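Local coordinates for probable adenylyl-sulfate kinase (Aeropyrum pernix, PDB 2YVU), which probably catalyses the ATP-dependent 3'-phosphorylation of adenosine 5'-phosphosulfate, which yields 3'-phosphoadenylyl sulfate in the pathway of sulfate activation, at residues V15-G20 with F92-K97. Sequence-based numbering, arbitrary orientation.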
loop_
_atom_site.group_PDB
_atom_site.type_symbol
_atom_site.label_atom_id
_atom_site.label_comp_id
_atom_site.label_asym_id
_atom_site.label_seq_id
_atom_site.Cartn_x
_atom_site.Cartn_y
_atom_site.Cartn_z
ATOM N N VAL A 15 -3.316 10.658 8.701
ATOM C CA VAL A 15 -3.372 9.242 9.064
ATOM C C VAL A 15 -3.952 9.167 10.470
ATOM O O VAL A 15 -3.383 9.712 11.423
ATOM C CB VAL A 15 -1.952 8.562 9.072
ATOM C CG1 VAL A 15 -2.082 7.054 9.487
ATOM C CG2 VAL A 15 -1.327 8.659 7.713
ATOM N N VAL A 16 -5.116 8.541 10.586
ATOM C CA VAL A 16 -5.747 8.370 11.875
ATOM C C VAL A 16 -5.440 6.920 12.232
ATOM O O VAL A 16 -5.883 5.994 11.538
ATOM C CB VAL A 16 -7.276 8.578 11.792
ATOM C CG1 VAL A 16 -7.887 8.368 13.162
ATOM C CG2 VAL A 16 -7.585 9.940 11.237
ATOM N N TRP A 17 -4.669 6.732 13.298
ATOM C CA TRP A 17 -4.249 5.407 13.740
ATOM C C TRP A 17 -4.970 4.921 14.991
ATOM O O TRP A 17 -4.653 5.355 16.115
ATOM C CB TRP A 17 -2.740 5.414 13.981
ATOM C CG TRP A 17 -2.150 4.048 14.164
ATOM C CD1 TRP A 17 -2.066 3.333 15.334
ATOM C CD2 TRP A 17 -1.669 3.185 13.131
ATOM N NE1 TRP A 17 -1.565 2.070 15.086
ATOM C CE2 TRP A 17 -1.323 1.950 13.741
ATOM C CE3 TRP A 17 -1.499 3.328 11.743
ATOM C CZ2 TRP A 17 -0.837 0.869 13.011
ATOM C CZ3 TRP A 17 -1.012 2.254 11.024
ATOM C CH2 TRP A 17 -0.687 1.036 11.659
ATOM N N LEU A 18 -5.942 4.016 14.827
ATOM C CA LEU A 18 -6.649 3.553 16.013
ATOM C C LEU A 18 -5.875 2.414 16.668
ATOM O O LEU A 18 -5.557 1.415 16.023
ATOM C CB LEU A 18 -8.054 3.089 15.646
ATOM C CG LEU A 18 -8.906 4.073 14.826
ATOM C CD1 LEU A 18 -10.078 3.330 14.209
ATOM C CD2 LEU A 18 -9.397 5.206 15.694
ATOM N N THR A 19 -5.564 2.555 17.949
ATOM C CA THR A 19 -4.849 1.495 18.634
ATOM C C THR A 19 -5.652 1.084 19.870
ATOM O O THR A 19 -6.222 1.926 20.582
ATOM C CB THR A 19 -3.406 1.939 19.036
ATOM O OG1 THR A 19 -2.772 0.902 19.790
ATOM C CG2 THR A 19 -3.444 3.203 19.877
ATOM N N GLY A 20 -5.711 -0.223 20.103
ATOM C CA GLY A 20 -6.451 -0.745 21.223
ATOM C C GLY A 20 -6.517 -2.257 21.132
ATOM O O GLY A 20 -6.079 -2.838 20.145
ATOM N N PHE A 92 -5.388 -1.382 13.413
ATOM C CA PHE A 92 -4.560 -2.568 13.434
ATOM C C PHE A 92 -4.208 -3.066 14.816
ATOM O O PHE A 92 -4.419 -2.378 15.809
ATOM C CB PHE A 92 -3.259 -2.308 12.672
ATOM C CG PHE A 92 -3.440 -2.218 11.199
ATOM C CD1 PHE A 92 -3.663 -0.992 10.590
ATOM C CD2 PHE A 92 -3.441 -3.375 10.422
ATOM C CE1 PHE A 92 -3.886 -0.908 9.215
ATOM C CE2 PHE A 92 -3.665 -3.305 9.042
ATOM C CZ PHE A 92 -3.885 -2.068 8.436
ATOM N N VAL A 93 -3.674 -4.284 14.856
ATOM C CA VAL A 93 -3.222 -4.876 16.102
ATOM C C VAL A 93 -1.759 -4.417 16.197
ATOM O O VAL A 93 -0.883 -4.903 15.468
ATOM C CB VAL A 93 -3.322 -6.421 16.060
ATOM C CG1 VAL A 93 -2.604 -6.956 14.849
ATOM C CG2 VAL A 93 -2.741 -7.024 17.328
ATOM N N SER A 94 -1.523 -3.438 17.064
ATOM C CA SER A 94 -0.191 -2.876 17.259
ATOM C C SER A 94 -0.045 -2.539 18.749
ATOM O O SER A 94 0.012 -1.376 19.137
ATOM C CB SER A 94 -0.068 -1.624 16.387
ATOM O OG SER A 94 -1.192 -0.756 16.548
ATOM N N PRO A 95 0.027 -3.572 19.603
ATOM C CA PRO A 95 0.147 -3.398 21.051
ATOM C C PRO A 95 1.401 -2.724 21.587
ATOM O O PRO A 95 1.363 -2.144 22.669
ATOM C CB PRO A 95 -0.012 -4.826 21.581
ATOM C CG PRO A 95 0.628 -5.634 20.525
ATOM C CD PRO A 95 0.099 -5.001 19.244
ATOM N N TYR A 96 2.486 -2.766 20.824
ATOM C CA TYR A 96 3.760 -2.195 21.266
ATOM C C TYR A 96 4.007 -0.732 20.884
ATOM O O TYR A 96 3.923 -0.355 19.714
ATOM C CB TYR A 96 4.905 -3.070 20.741
ATOM C CG TYR A 96 4.873 -4.487 21.276
ATOM C CD1 TYR A 96 5.291 -4.768 22.575
ATOM C CD2 TYR A 96 4.406 -5.543 20.493
ATOM C CE1 TYR A 96 5.251 -6.068 23.088
ATOM C CE2 TYR A 96 4.360 -6.848 20.996
ATOM C CZ TYR A 96 4.786 -7.100 22.298
ATOM O OH TYR A 96 4.745 -8.382 22.809
ATOM N N LYS A 97 4.308 0.085 21.885
ATOM C CA LYS A 97 4.585 1.498 21.680
ATOM C C LYS A 97 5.666 1.727 20.634
ATOM O O LYS A 97 5.503 2.546 19.738
ATOM C CB LYS A 97 5.016 2.151 23.003
ATOM C CG LYS A 97 3.887 2.298 24.011
ATOM C CD LYS A 97 4.350 2.953 25.293
ATOM C CE LYS A 97 5.422 2.120 25.980
ATOM N NZ LYS A 97 5.893 2.782 27.218
HETATM O O HOH W 1 -3.214 -1.827 18.776
#
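Trp17, near the C-terminal end of the central strand 14-19, meets Phe92 and Ser94 in a buried, partly polar contact, with one side-chain hydrogen bond, one slid pair of rings and one bridging water. The 92-97 loop follows the neighbouring parallel strand 87-91 and leads into helix 97-109. The indole CG stands anti to the backbone N (chi1 -168°), and this swings the indole toward the loop, NE1 to Ser94 and the benzo ring to Phe92. NE1 donates to Ser94 OG over 3.2 Å, with an N-H...O angle of 156° and the hydroxyl oxygen almost in the indole plane, so the bond is made at the ring's edge. On the benzo side, CH2 comes within 3.8 Å of Phe92 CD1. The two ring planes lie only 22° apart, but the centroids of the Trp17 six-membered ring and the Phe92 ring are 5.5 Å apart, so there is little true stacking. Phe114, from strand 114-120, also meets the indole, and Ile74 of helix 64-82 touches both side chains. A leucine in place of Trp17 would probably leave Ser94 OG without its N-H donor and Phe92 CD1 without the benzo carbon CH2 packed against it. Nearer the strand end water 1 links the two backbones: it accepts from Ser94 N at 2.9 Å and, over 3.3 Å, from Gly20 N, while donating to Phe92 O. Thr19 OG1 comes no closer than 3.7 Å to Ser94 O and finds its hydrogen bond with Tyr153 OH. Gly20 begins the predicted ATP-binding P-loop, and Ser94 is, by similarity, the phosphoserine intermediate. The contact thus joins the end of strand 14-19 to the loop after strand 87-91 at the C-terminal ends of the parallel strands, where P-loop kinases such as the APS kinase family place their active site.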